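PDB 5XFM: alpha-glucosidase from Bacteroides thetaiotaomicron, which hydrolyses beta-L-arabinopyranosides and alpha-galactosides as a calcium-containing enzyme of glycoside hydrolase family 97. Local coordinates for residues I78-Q83 / V92-N97; A96-C101 / I114-D119; Y82-I87 / W441-P446; T276-V281 / N482-M487. The protein carries 1 engineered substitution. One frame throughout, in Å; residues are numbered along the deposited sequence.

Contact 1 of 4, residues I78-Q83 / V92-N97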
loop_
_atom_site.group_PDB
_atom_site.type_symbol
_atom_site.label_atom_id
_atom_site.label_comp_id
_atom_site.label_asym_id
_atom_site.label_seq_id
_atom_site.Cartn_x
_atom_site.Cartn_y
_atom_site.Cartn_z
ATOM N N ILE A 78 12.930 23.206 -0.317
ATOM C CA ILE A 78 11.619 22.983 0.260
ATOM C C ILE A 78 11.743 22.615 1.730
ATOM O O ILE A 78 12.515 21.722 2.101
ATOM C CB ILE A 78 10.856 21.893 -0.503
ATOM C CG1 ILE A 78 10.752 22.275 -1.983
ATOM C CG2 ILE A 78 9.483 21.682 0.108
ATOM C CD1 ILE A 78 10.161 21.209 -2.850
ATOM N N ASP A 79 10.991 23.326 2.561
ATOM C CA ASP A 79 11.005 23.105 3.998
ATOM C C ASP A 79 9.625 23.412 4.559
ATOM O O ASP A 79 9.298 24.567 4.831
ATOM C CB ASP A 79 12.072 23.971 4.666
ATOM C CG ASP A 79 12.319 23.587 6.112
ATOM O OD1 ASP A 79 11.373 23.143 6.795
ATOM O OD2 ASP A 79 13.474 23.721 6.565
ATOM N N THR A 80 8.825 22.369 4.747
ATOM C CA THR A 80 7.441 22.544 5.163
ATOM C C THR A 80 7.052 21.494 6.192
ATOM O O THR A 80 7.750 20.507 6.372
ATOM C CB THR A 80 6.473 22.458 3.965
ATOM O OG1 THR A 80 6.804 21.322 3.161
ATOM C CG2 THR A 80 6.559 23.707 3.107
ATOM N N VAL A 81 5.941 21.727 6.880
ATOM C CA VAL A 81 5.397 20.765 7.827
ATOM C C VAL A 81 3.977 20.431 7.411
ATOM O O VAL A 81 3.209 21.319 7.045
ATOM C CB VAL A 81 5.417 21.306 9.280
ATOM C CG1 VAL A 81 4.746 20.332 10.240
ATOM C CG2 VAL A 81 6.836 21.597 9.714
ATOM N N TYR A 82 3.631 19.151 7.432
ATOM C CA TYR A 82 2.255 18.782 7.149
ATOM C C TYR A 82 1.743 17.686 8.079
ATOM O O TYR A 82 2.515 16.884 8.615
ATOM C CB TYR A 82 2.097 18.365 5.677
ATOM C CG TYR A 82 2.733 17.053 5.250
ATOM C CD1 TYR A 82 2.071 15.840 5.430
ATOM C CD2 TYR A 82 3.966 17.033 4.612
ATOM C CE1 TYR A 82 2.638 14.639 5.017
ATOM C CE2 TYR A 82 4.541 15.840 4.190
ATOM C CZ TYR A 82 3.873 14.647 4.396
ATOM O OH TYR A 82 4.440 13.461 3.978
ATOM N N GLN A 83 0.436 17.691 8.302
ATOM C CA GLN A 83 -0.202 16.669 9.118
ATOM C C GLN A 83 -0.954 15.703 8.214
ATOM O O GLN A 83 -1.572 16.117 7.229
ATOM C CB GLN A 83 -1.152 17.275 10.157
ATOM C CG GLN A 83 -0.513 18.232 11.172
ATOM C CD GLN A 83 -0.042 19.538 10.556
ATOM O OE1 GLN A 83 -0.807 20.221 9.872
ATOM N NE2 GLN A 83 1.215 19.898 10.805
ATOM N N VAL A 92 4.781 15.320 9.601
ATOM C CA VAL A 92 5.981 15.271 8.779
ATOM C C VAL A 92 6.641 16.634 8.590
ATOM O O VAL A 92 5.990 17.622 8.219
ATOM C CB VAL A 92 5.682 14.660 7.393
ATOM C CG1 VAL A 92 6.927 14.688 6.509
ATOM C CG2 VAL A 92 5.155 13.238 7.544
ATOM N N HIS A 93 7.941 16.673 8.881
ATOM C CA HIS A 93 8.785 17.810 8.542
ATOM C C HIS A 93 9.530 17.493 7.247
ATOM O O HIS A 93 10.568 16.833 7.260
ATOM C CB HIS A 93 9.773 18.125 9.666
ATOM C CG HIS A 93 10.627 19.329 9.400
ATOM N ND1 HIS A 93 11.827 19.549 10.043
ATOM C CD2 HIS A 93 10.445 20.388 8.574
ATOM C CE1 HIS A 93 12.352 20.684 9.616
ATOM N NE2 HIS A 93 11.531 21.214 8.725
ATOM N N TYR A 94 8.980 17.952 6.132
ATOM C CA TYR A 94 9.525 17.669 4.815
ATOM C C TYR A 94 10.588 18.704 4.400
ATOM O O TYR A 94 10.319 19.904 4.287
ATOM C CB TYR A 94 8.384 17.616 3.797
ATOM C CG TYR A 94 8.820 17.352 2.382
ATOM C CD1 TYR A 94 9.667 16.289 2.077
ATOM C CD2 TYR A 94 8.366 18.153 1.343
ATOM C CE1 TYR A 94 10.064 16.048 0.770
ATOM C CE2 TYR A 94 8.755 17.919 0.036
ATOM C CZ TYR A 94 9.603 16.870 -0.245
ATOM O OH TYR A 94 9.987 16.647 -1.544
ATOM N N ARG A 95 11.793 18.200 4.160
ATOM C CA ARG A 95 12.964 18.999 3.816
ATOM C C ARG A 95 13.638 18.369 2.609
ATOM O O ARG A 95 14.118 17.239 2.682
ATOM C CB ARG A 95 13.922 19.071 5.009
ATOM C CG ARG A 95 15.254 19.767 4.777
ATOM C CD ARG A 95 15.147 21.198 4.269
ATOM N NE ARG A 95 16.476 21.766 4.030
ATOM C CZ ARG A 95 17.091 21.786 2.850
ATOM N NH1 ARG A 95 16.489 21.297 1.778
ATOM N NH2 ARG A 95 18.307 22.308 2.739
ATOM N N ALA A 96 13.667 19.096 1.496
ATOM C CA ALA A 96 14.231 18.548 0.267
ATOM C C ALA A 96 14.834 19.627 -0.621
ATOM O O ALA A 96 14.530 20.811 -0.474
ATOM C CB ALA A 96 13.172 17.784 -0.499
ATOM N N ASN A 97 15.693 19.215 -1.546
ATOM C CA ASN A 97 16.194 20.134 -2.559
ATOM C C ASN A 97 15.590 19.820 -3.917
ATOM O O ASN A 97 15.521 18.664 -4.323
ATOM C CB ASN A 97 17.723 20.102 -2.625
ATOM C CG ASN A 97 18.369 20.722 -1.400
ATOM O OD1 ASN A 97 17.861 21.694 -0.844
ATOM N ND2 ASN A 97 19.492 20.159 -0.971
#
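Val92 lies over one face of the Tyr82 ring, its CB 3.7 Å from the ring centroid in a CH-pi contact. The CG1 methyl reaches CE2 of Tyr82 at 3.5 Å, while CG2 leans toward the hydroxyl. With CG set between the backbone N and the carbonyl carbon (chi1 70°), the tyrosine turns its ring face to the valine, and its OH goes on to hydrogen-bond Asp280. With an alanine in place of Tyr82, Val92 would probably lose the surface it rests on and Asp280 its phenolic mate. His93, on the other face of the sheet, reaches diagonally past Val81: its NE2 donates to Asp79 OD1 at 2.7 Å, meeting the carboxylate on its syn side but 27° out of its plane. Tyr94 returns to Tyr82's face of the sheet. Its CE2 meets Ile78 CG2 at 3.8 Å, and its backbone exchanges hydrogen bonds with Thr80 in both directions. At Arg95 the aliphatic CD lies 3.4 Å from Ile78 O, and the guanidinium turns along its own strand, where NH1 donates to Asn97 OD1 at 3.0 Å. Ala96 forms the last pair within these segments, hydrogen-bonded to Ile78, the N of Ile78 donating to Ala96 O at 2.9 Å. This is a regular antiparallel beta hairpin, built of strands 69-83 and 91-104 at one margin of a large sheet in the N-terminal domain.

Contact 2 of 4, residues A96-C101 / I114-D119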
loop_
_atom_site.group_PDB
_atom_site.type_symbol
_atom_site.label_atom_id
_atom_site.label_comp_id
_atom_site.label_asym_id
_atom_site.label_seq_id
_atom_site.Cartn_x
_atom_site.Cartn_y
_atom_site.Cartn_z
ATOM N N ALA A 96 13.667 19.096 1.496
ATOM C CA ALA A 96 14.231 18.548 0.267
ATOM C C ALA A 96 14.834 19.627 -0.621
ATOM O O ALA A 96 14.530 20.811 -0.474
ATOM C CB ALA A 96 13.172 17.784 -0.499
ATOM N N ASN A 97 15.693 19.215 -1.546
ATOM C CA ASN A 97 16.194 20.134 -2.559
ATOM C C ASN A 97 15.590 19.820 -3.917
ATOM O O ASN A 97 15.521 18.664 -4.323
ATOM C CB ASN A 97 17.723 20.102 -2.625
ATOM C CG ASN A 97 18.369 20.722 -1.400
ATOM O OD1 ASN A 97 17.861 21.694 -0.844
ATOM N ND2 ASN A 97 19.492 20.159 -0.971
ATOM N N GLU A 98 15.146 20.863 -4.604
ATOM C CA GLU A 98 14.435 20.723 -5.866
ATOM C C GLU A 98 15.240 21.223 -7.058
ATOM O O GLU A 98 15.678 22.376 -7.093
ATOM C CB GLU A 98 13.106 21.469 -5.807
ATOM C CG GLU A 98 12.242 21.267 -7.033
ATOM C CD GLU A 98 11.026 22.174 -7.035
ATOM O OE1 GLU A 98 9.907 21.662 -6.824
ATOM O OE2 GLU A 98 11.193 23.398 -7.232
ATOM N N LEU A 99 15.441 20.338 -8.024
ATOM C CA LEU A 99 16.101 20.676 -9.276
ATOM C C LEU A 99 15.093 20.708 -10.416
ATOM O O LEU A 99 14.441 19.713 -10.689
ATOM C CB LEU A 99 17.204 19.668 -9.593
ATOM C CG LEU A 99 17.841 19.823 -10.974
ATOM C CD1 LEU A 99 18.540 21.176 -11.090
ATOM C CD2 LEU A 99 18.800 18.680 -11.263
ATOM N N THR A 100 14.962 21.849 -11.080
ATOM C CA THR A 100 14.105 21.944 -12.251
ATOM C C THR A 100 14.954 22.027 -13.507
ATOM O O THR A 100 15.763 22.934 -13.662
ATOM C CB THR A 100 13.155 23.161 -12.192
ATOM O OG1 THR A 100 12.362 23.104 -10.998
ATOM C CG2 THR A 100 12.230 23.163 -13.405
ATOM N N CYS A 101 14.784 21.049 -14.382
ATOM C CA CYS A 101 15.510 20.987 -15.642
ATOM C C CYS A 101 14.609 21.335 -16.824
ATOM O O CYS A 101 13.504 20.799 -16.961
ATOM C CB CYS A 101 16.119 19.596 -15.831
ATOM S SG CYS A 101 17.351 19.178 -14.574
ATOM N N ILE A 114 11.385 17.655 -13.052
ATOM C CA ILE A 114 11.571 18.159 -11.693
ATOM C C ILE A 114 11.958 17.047 -10.738
ATOM O O ILE A 114 11.248 16.042 -10.634
ATOM C CB ILE A 114 10.296 18.840 -11.146
ATOM C CG1 ILE A 114 9.942 20.071 -11.973
ATOM C CG2 ILE A 114 10.494 19.247 -9.691
ATOM C CD1 ILE A 114 9.112 19.781 -13.180
ATOM N N PHE A 115 13.065 17.257 -10.029
ATOM C CA PHE A 115 13.554 16.340 -9.002
ATOM C C PHE A 115 13.417 16.944 -7.610
ATOM O O PHE A 115 13.856 18.061 -7.374
ATOM C CB PHE A 115 15.027 15.987 -9.240
ATOM C CG PHE A 115 15.312 15.402 -10.597
ATOM C CD1 PHE A 115 15.559 16.222 -11.686
ATOM C CD2 PHE A 115 15.347 14.024 -10.777
ATOM C CE1 PHE A 115 15.835 15.682 -12.932
ATOM C CE2 PHE A 115 15.619 13.475 -12.023
ATOM C CZ PHE A 115 15.864 14.304 -13.101
ATOM N N ARG A 116 12.779 16.224 -6.698
ATOM C CA ARG A 116 12.762 16.610 -5.291
ATOM C C ARG A 116 13.492 15.558 -4.479
ATOM O O ARG A 116 13.065 14.407 -4.405
ATOM C CB ARG A 116 11.331 16.792 -4.792
ATOM C CG ARG A 116 10.637 17.990 -5.405
ATOM C CD ARG A 116 9.168 18.057 -5.033
ATOM N NE ARG A 116 8.534 19.214 -5.656
ATOM C CZ ARG A 116 7.229 19.463 -5.622
ATOM N NH1 ARG A 116 6.405 18.622 -5.007
ATOM N NH2 ARG A 116 6.747 20.544 -6.222
ATOM N N VAL A 117 14.608 15.951 -3.886
ATOM C CA VAL A 117 15.440 15.008 -3.165
ATOM C C VAL A 117 15.485 15.330 -1.680
ATOM O O VAL A 117 16.062 16.339 -1.275
ATOM C CB VAL A 117 16.872 14.980 -3.729
ATOM C CG1 VAL A 117 17.658 13.834 -3.114
ATOM C CG2 VAL A 117 16.837 14.839 -5.242
ATOM N N SER A 118 14.860 14.477 -0.875
ATOM C CA SER A 118 14.997 14.556 0.575
ATOM C C SER A 118 16.169 13.658 0.974
ATOM O O SER A 118 16.895 13.173 0.100
ATOM C CB SER A 118 13.700 14.152 1.282
ATOM O OG SER A 118 13.309 12.829 0.961
ATOM N N ASP A 119 16.377 13.449 2.274
ATOM C CA ASP A 119 17.557 12.707 2.741
ATOM C C ASP A 119 17.691 11.313 2.134
ATOM O O ASP A 119 18.799 10.870 1.829
ATOM C CB ASP A 119 17.549 12.575 4.265
ATOM C CG ASP A 119 18.011 13.835 4.967
ATOM O OD1 ASP A 119 18.812 14.602 4.379
ATOM O OD2 ASP A 119 17.582 14.041 6.124
HETATM O O HOH W 1 8.168 22.804 -8.367
#
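Leu99 and Phe115 form a hydrogen-bonded pair at the middle of a second antiparallel hairpin, strands 91-104 and 110-117, within the beta-sandwich of the N-terminal, galactose mutarotase-like region. Leu99 N reaches Phe115 O at 2.8 Å, and the reverse bond from Phe115 N to Leu99 O is almost straight, at 174°. The buried side is the face bearing Leu99, Cys101, Phe115 and Val117. Leu99 CD2 meets the ring at CD1 of Phe115, 4.1 Å away, and Cys101 SG comes to the ring edge near CE1, a sulfur-aromatic contact. The phenylalanine carries CG beside its backbone N (chi1 -56°), which brings the CD1-CE1 edge to the leucine and cysteine. Strands 17-20 and 26-31 close over this face, with Val30 touching both Leu99 and Phe115, and Val19 touching both Leu99 and Val117.

The opposite face is more polar and nearer solvent: Glu98, Thr100, Ile114 and Arg116 are partly exposed. Glu98 and Ile114 run side by side there, CG of the glutamate 3.8 Å from CG2 of the isoleucine. The same glutamate makes a salt bridge across the strands: Arg116 NE donates to the anti lone pair of Glu98 OE1 at 3.0 Å, with the carboxylate and guanidinium nearly coplanar. NH2 of Arg116 adds a weak bond to the same oxygen. Water 1 also donates to this atom, its O 2.6 Å from Glu98 OE1.

Contact 3 of 4, residues Y82-I87 / W441-P446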
loop_
_atom_site.group_PDB
_atom_site.type_symbol
_atom_site.label_atom_id
_atom_site.label_comp_id
_atom_site.label_asym_id
_atom_site.label_seq_id
_atom_site.Cartn_x
_atom_site.Cartn_y
_atom_site.Cartn_z
ATOM N N TYR A 82 3.631 19.151 7.432
ATOM C CA TYR A 82 2.255 18.782 7.149
ATOM C C TYR A 82 1.743 17.686 8.079
ATOM O O TYR A 82 2.515 16.884 8.615
ATOM C CB TYR A 82 2.097 18.365 5.677
ATOM C CG TYR A 82 2.733 17.053 5.250
ATOM C CD1 TYR A 82 2.071 15.840 5.430
ATOM C CD2 TYR A 82 3.966 17.033 4.612
ATOM C CE1 TYR A 82 2.638 14.639 5.017
ATOM C CE2 TYR A 82 4.541 15.840 4.190
ATOM C CZ TYR A 82 3.873 14.647 4.396
ATOM O OH TYR A 82 4.440 13.461 3.978
ATOM N N GLN A 83 0.436 17.691 8.302
ATOM C CA GLN A 83 -0.202 16.669 9.118
ATOM C C GLN A 83 -0.954 15.703 8.214
ATOM O O GLN A 83 -1.572 16.117 7.229
ATOM C CB GLN A 83 -1.152 17.275 10.157
ATOM C CG GLN A 83 -0.513 18.232 11.172
ATOM C CD GLN A 83 -0.042 19.538 10.556
ATOM O OE1 GLN A 83 -0.807 20.221 9.872
ATOM N NE2 GLN A 83 1.215 19.898 10.805
ATOM N N GLN A 84 -0.862 14.412 8.516
ATOM C CA GLN A 84 -1.543 13.408 7.714
ATOM C C GLN A 84 -2.013 12.244 8.576
ATOM O O GLN A 84 -1.203 11.598 9.246
ATOM C CB GLN A 84 -0.620 12.895 6.607
ATOM C CG GLN A 84 -1.279 11.947 5.626
ATOM C CD GLN A 84 -2.454 12.581 4.892
ATOM O OE1 GLN A 84 -2.351 13.691 4.372
ATOM N NE2 GLN A 84 -3.576 11.870 4.842
ATOM N N THR A 85 -3.315 11.974 8.553
ATOM C CA THR A 85 -3.858 10.808 9.235
ATOM C C THR A 85 -3.821 9.608 8.302
ATOM O O THR A 85 -3.592 9.764 7.101
ATOM C CB THR A 85 -5.302 11.032 9.696
ATOM O OG1 THR A 85 -6.142 11.232 8.552
ATOM C CG2 THR A 85 -5.390 12.236 10.614
ATOM N N ARG A 86 -4.060 8.422 8.860
ATOM C CA ARG A 86 -4.203 7.176 8.094
ATOM C C ARG A 86 -2.911 6.670 7.442
ATOM O O ARG A 86 -2.964 5.887 6.488
ATOM C CB ARG A 86 -5.273 7.343 7.010
ATOM C CG ARG A 86 -6.666 7.644 7.535
ATOM C CD ARG A 86 -7.515 8.306 6.452
ATOM N NE ARG A 86 -7.154 9.714 6.280
ATOM C CZ ARG A 86 -7.203 10.370 5.125
ATOM N NH1 ARG A 86 -7.595 9.757 4.020
ATOM N NH2 ARG A 86 -6.849 11.646 5.073
ATOM N N ILE A 87 -1.756 7.135 7.917
ATOM C CA ILE A 87 -0.475 6.608 7.444
ATOM C C ILE A 87 0.410 6.266 8.644
ATOM O O ILE A 87 -0.042 6.346 9.787
ATOM C CB ILE A 87 0.269 7.598 6.509
ATOM C CG1 ILE A 87 0.685 8.859 7.256
ATOM C CG2 ILE A 87 -0.579 7.953 5.297
ATOM C CD1 ILE A 87 1.730 9.684 6.519
ATOM N N TRP A 441 -2.856 8.025 -1.905
ATOM C CA TRP A 441 -4.288 8.303 -1.869
ATOM C C TRP A 441 -4.846 8.800 -0.520
ATOM O O TRP A 441 -5.856 9.509 -0.510
ATOM C CB TRP A 441 -5.057 7.055 -2.332
ATOM C CG TRP A 441 -4.967 6.853 -3.829
ATOM C CD1 TRP A 441 -4.176 7.550 -4.699
ATOM C CD2 TRP A 441 -5.727 5.936 -4.628
ATOM N NE1 TRP A 441 -4.380 7.110 -5.982
ATOM C CE2 TRP A 441 -5.327 6.119 -5.969
ATOM C CE3 TRP A 441 -6.703 4.972 -4.342
ATOM C CZ2 TRP A 441 -5.867 5.377 -7.020
ATOM C CZ3 TRP A 441 -7.239 4.236 -5.387
ATOM C CH2 TRP A 441 -6.818 4.440 -6.709
ATOM N N GLU A 442 -4.183 8.488 0.595
ATOM C CA GLU A 442 -4.628 8.976 1.905
ATOM C C GLU A 442 -4.612 10.506 1.967
ATOM O O GLU A 442 -5.540 11.133 2.492
ATOM C CB GLU A 442 -3.744 8.422 3.034
ATOM C CG GLU A 442 -3.855 6.915 3.303
ATOM C CD GLU A 442 -2.834 6.094 2.533
ATOM O OE1 GLU A 442 -2.288 6.612 1.533
ATOM O OE2 GLU A 442 -2.565 4.939 2.939
ATOM N N ARG A 443 -3.559 11.107 1.421
ATOM C CA ARG A 443 -3.448 12.553 1.406
ATOM C C ARG A 443 -4.326 13.135 0.311
ATOM O O ARG A 443 -4.996 14.142 0.521
ATOM C CB ARG A 443 -1.998 12.994 1.208
ATOM C CG ARG A 443 -1.807 14.492 1.352
ATOM C CD ARG A 443 -0.431 14.819 1.888
ATOM N NE ARG A 443 -0.242 16.261 2.026
ATOM C CZ ARG A 443 -0.620 16.951 3.099
ATOM N NH1 ARG A 443 -1.218 16.327 4.112
ATOM N NH2 ARG A 443 -0.412 18.262 3.161
ATOM N N MET A 444 -4.311 12.513 -0.863
ATOM C CA MET A 444 -5.102 13.022 -1.973
ATOM C C MET A 444 -6.612 13.007 -1.687
ATOM O O MET A 444 -7.323 13.924 -2.104
ATOM C CB MET A 444 -4.787 12.238 -3.243
ATOM C CG MET A 444 -3.371 12.466 -3.728
ATOM S SD MET A 444 -2.716 11.171 -4.785
ATOM C CE MET A 444 -3.656 11.436 -6.286
ATOM N N TYR A 445 -7.086 11.988 -0.960
ATOM C CA TYR A 445 -8.523 11.815 -0.682
ATOM C C TYR A 445 -8.847 11.653 0.811
ATOM O O TYR A 445 -8.579 10.603 1.395
ATOM C CB TYR A 445 -9.061 10.600 -1.439
ATOM C CG TYR A 445 -8.728 10.598 -2.913
ATOM C CD1 TYR A 445 -9.476 11.341 -3.817
ATOM C CD2 TYR A 445 -7.649 9.862 -3.398
ATOM C CE1 TYR A 445 -9.170 11.340 -5.166
ATOM C CE2 TYR A 445 -7.337 9.857 -4.732
ATOM C CZ TYR A 445 -8.096 10.595 -5.614
ATOM O OH TYR A 445 -7.776 10.587 -6.954
ATOM N N PRO A 446 -9.475 12.676 1.414
ATOM C CA PRO A 446 -9.788 12.732 2.852
ATOM C C PRO A 446 -10.598 11.544 3.369
ATOM O O PRO A 446 -10.476 11.206 4.547
ATOM C CB PRO A 446 -10.610 14.021 2.984
ATOM C CG PRO A 446 -10.206 14.857 1.817
ATOM C CD PRO A 446 -9.897 13.896 0.704
HETATM O O HOH W 2 -6.298 14.026 3.265
#
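Gln84 and Arg443 make the straightest polar link between the two segments: NH1 of the arginine donates to OE1 of the glutamine at 2.9 Å, in the glutamine's carbonyl plane and near the guanidinium plane, although the two flat groups stand almost perpendicular (89°). The same NH1 adds a weak bond to Gln83 O. A bend at chi2 of Gln84 (60°) turns its amide so that NE2 can donate to Thr85 O. At the far end of the helical turn, Arg86 NH1 donates to Tyr445 O at 2.9 Å and also bonds Tyr448 O. Arg86 NE is fixed by Thr85 OG1 at 2.9 Å, and its NH2 reaches Arg443 O through water 2. Helix 441-444 precedes strand 448-451 of the parallel barrel sheet of the catalytic domain, so a loop leaving a strand of the N-terminal domain here grips the barrel. The guanidinium of Arg86 lies by carbonyls at the helix's C-terminal end, whose partial negative charge would probably favour it. Tyr82 CD1 sits 3.6 Å above the guanidinium plane of Arg443, ring and guanidinium tilted 38° apart, while Ile87 CG2 touches Glu442 CB at 3.9 Å; the carboxylate of Glu442 is held by Ser486 and Trp279.

Contact 4 of 4, residues T276-V281 / N482-M487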
loop_
_atom_site.group_PDB
_atom_site.type_symbol
_atom_site.label_atom_id
_atom_site.label_comp_id
_atom_site.label_asym_id
_atom_site.label_seq_id
_atom_site.Cartn_x
_atom_site.Cartn_y
_atom_site.Cartn_z
ATOM N N THR A 276 8.146 8.537 3.640
ATOM C CA THR A 276 6.864 9.209 3.477
ATOM C C THR A 276 6.714 9.831 2.092
ATOM O O THR A 276 5.792 10.607 1.851
ATOM C CB THR A 276 6.648 10.295 4.552
ATOM O OG1 THR A 276 7.754 11.205 4.552
ATOM C CG2 THR A 276 6.527 9.661 5.930
ATOM N N VAL A 277 7.592 9.455 1.166
ATOM C CA VAL A 277 7.558 10.064 -0.159
ATOM C C VAL A 277 6.226 9.881 -0.936
ATOM O O VAL A 277 5.893 10.743 -1.746
ATOM C CB VAL A 277 8.762 9.579 -1.029
ATOM C CG1 VAL A 277 8.580 8.152 -1.525
ATOM C CG2 VAL A 277 9.006 10.536 -2.200
ATOM N N PRO A 278 5.432 8.811 -0.676
ATOM C CA PRO A 278 4.140 8.846 -1.384
ATOM C C PRO A 278 3.274 10.054 -1.021
ATOM O O PRO A 278 2.417 10.454 -1.812
ATOM C CB PRO A 278 3.449 7.552 -0.930
ATOM C CG PRO A 278 4.542 6.661 -0.503
ATOM C CD PRO A 278 5.612 7.535 0.049
ATOM N N TRP A 279 3.494 10.615 0.164
ATOM C CA TRP A 279 2.698 11.733 0.647
ATOM C C TRP A 279 3.472 13.073 0.625
ATOM O O TRP A 279 2.874 14.142 0.721
ATOM C CB TRP A 279 2.176 11.402 2.048
ATOM C CG TRP A 279 1.484 10.067 2.049
ATOM C CD1 TRP A 279 0.219 9.803 1.615
ATOM C CD2 TRP A 279 2.038 8.807 2.455
ATOM N NE1 TRP A 279 -0.057 8.463 1.742
ATOM C CE2 TRP A 279 1.044 7.830 2.255
ATOM C CE3 TRP A 279 3.275 8.414 2.978
ATOM C CZ2 TRP A 279 1.244 6.485 2.563
ATOM C CZ3 TRP A 279 3.475 7.070 3.278
ATOM C CH2 TRP A 279 2.465 6.126 3.071
ATOM N N ASP A 280 4.795 13.015 0.482
ATOM C CA ASP A 280 5.618 14.233 0.485
ATOM C C ASP A 280 5.310 15.186 -0.668
ATOM O O ASP A 280 5.387 16.402 -0.519
ATOM C CB ASP A 280 7.105 13.887 0.429
ATOM C CG ASP A 280 7.647 13.401 1.753
ATOM O OD1 ASP A 280 6.957 13.565 2.790
ATOM O OD2 ASP A 280 8.780 12.871 1.753
ATOM N N VAL A 281 4.950 14.632 -1.817
ATOM C CA VAL A 281 4.844 15.435 -3.029
ATOM C C VAL A 281 3.429 15.532 -3.598
ATOM O O VAL A 281 3.254 15.939 -4.746
ATOM C CB VAL A 281 5.789 14.878 -4.114
ATOM C CG1 VAL A 281 7.240 14.993 -3.661
ATOM C CG2 VAL A 281 5.451 13.434 -4.415
ATOM N N ASN A 482 3.105 -2.367 2.078
ATOM C CA ASN A 482 2.456 -1.548 3.092
ATOM C C ASN A 482 3.218 -0.248 3.407
ATOM O O ASN A 482 2.642 0.703 3.950
ATOM C CB ASN A 482 2.241 -2.406 4.350
ATOM C CG ASN A 482 1.237 -1.806 5.313
ATOM O OD1 ASN A 482 1.301 -2.047 6.516
ATOM N ND2 ASN A 482 0.305 -1.018 4.789
ATOM N N THR A 483 4.501 -0.190 3.047
ATOM C CA THR A 483 5.317 0.995 3.324
ATOM C C THR A 483 4.886 2.208 2.492
ATOM O O THR A 483 5.103 3.347 2.897
ATOM C CB THR A 483 6.841 0.723 3.085
ATOM O OG1 THR A 483 7.623 1.645 3.842
ATOM C CG2 THR A 483 7.227 0.846 1.615
ATOM N N VAL A 484 4.298 1.978 1.324
ATOM C CA VAL A 484 3.857 3.094 0.493
ATOM C C VAL A 484 2.372 3.400 0.652
ATOM O O VAL A 484 1.863 4.330 0.025
ATOM C CB VAL A 484 4.132 2.839 -1.009
ATOM C CG1 VAL A 484 5.619 2.599 -1.250
ATOM C CG2 VAL A 484 3.308 1.669 -1.504
ATOM N N GLY A 485 1.667 2.625 1.472
ATOM C CA GLY A 485 0.245 2.870 1.635
ATOM C C GLY A 485 -0.548 1.880 2.465
ATOM O O GLY A 485 -0.100 0.757 2.725
ATOM N N SER A 486 -1.749 2.303 2.860
ATOM C CA SER A 486 -2.649 1.481 3.661
ATOM C C SER A 486 -2.929 0.148 2.998
ATOM O O SER A 486 -3.222 0.079 1.803
ATOM C CB SER A 486 -3.972 2.208 3.918
ATOM O OG SER A 486 -3.798 3.336 4.744
ATOM N N MET A 487 -2.854 -0.907 3.797
ATOM C CA MET A 487 -3.085 -2.266 3.324
ATOM C C MET A 487 -4.180 -2.948 4.141
ATOM O O MET A 487 -3.975 -3.280 5.310
ATOM C CB MET A 487 -1.788 -3.067 3.399
ATOM C CG MET A 487 -1.860 -4.460 2.826
ATOM S SD MET A 487 -0.251 -5.256 2.946
ATOM C CE MET A 487 -0.069 -5.407 4.723
#
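Pro278 and Val484 bring the two backbones to their closest, with CA atoms 6.1 Å apart, and no hydrogen bond crosses between the segments. Residues 277-280 form a short, weakly bonded helical turn in which Thr276 O accepts from the backbone N of both Trp279 and Asp280. Residues 482-487 have no regular structure; there the chain is almost fully extended at Gly485 (phi 174°), and Asn482 ND2 bends back to Gly485 O at 2.8 Å.

Among the side chains, Trp279 does most of the reaching. Its CG stands anti to the carbonyl carbon (chi1 -52°), sending the six-membered ring out to the loop, where CZ2 comes to 3.4 Å from Val484 O and CH2 to 3.8 Å from Thr483 O. Gly485 CA meets the edge of the ring, 3.9 Å from CZ2. Pro278 lies over the centre of one indole face through its CB, and its CG touches Val484 CB at 3.9 Å. Were Trp279 a leucine, a gap would probably open beside Gly485 and Glu442 OE1 would lose the donor it has in the indole NE1. Several polar groups nearby bond elsewhere: Thr483 O takes Lys88 NZ, and Thr483 OG1 bonds Ile272 O. This seam between N-terminal domain and barrel loop therefore rests, across these segments, on apolar carbon fitted against a backbone rather than on directed bonds.

Contacts 1 and 2 are successive hairpins of one sheet; they share Ala96 and Asn97, their centres are 12 Å apart, and Ile78 CD1 packs against the Glu98-Arg116 pair. Contact 3 takes up strand 69-83 where it runs out toward the barrel. Contacts 3 and 4, with centres 9 Å apart, form a joint seam between the domains, tied by Glu442 OE2 to Ser486 OG at 2.7 Å. Asp280 brings contact 4 back to contact 1 through Tyr82 OH, 2.8 Å from its OD1. The strand following helix 441-444 leads to Glu452, which with Glu174 and Glu458 binds the calcium ion; this metal probably marks the active site, as in relatives of this family.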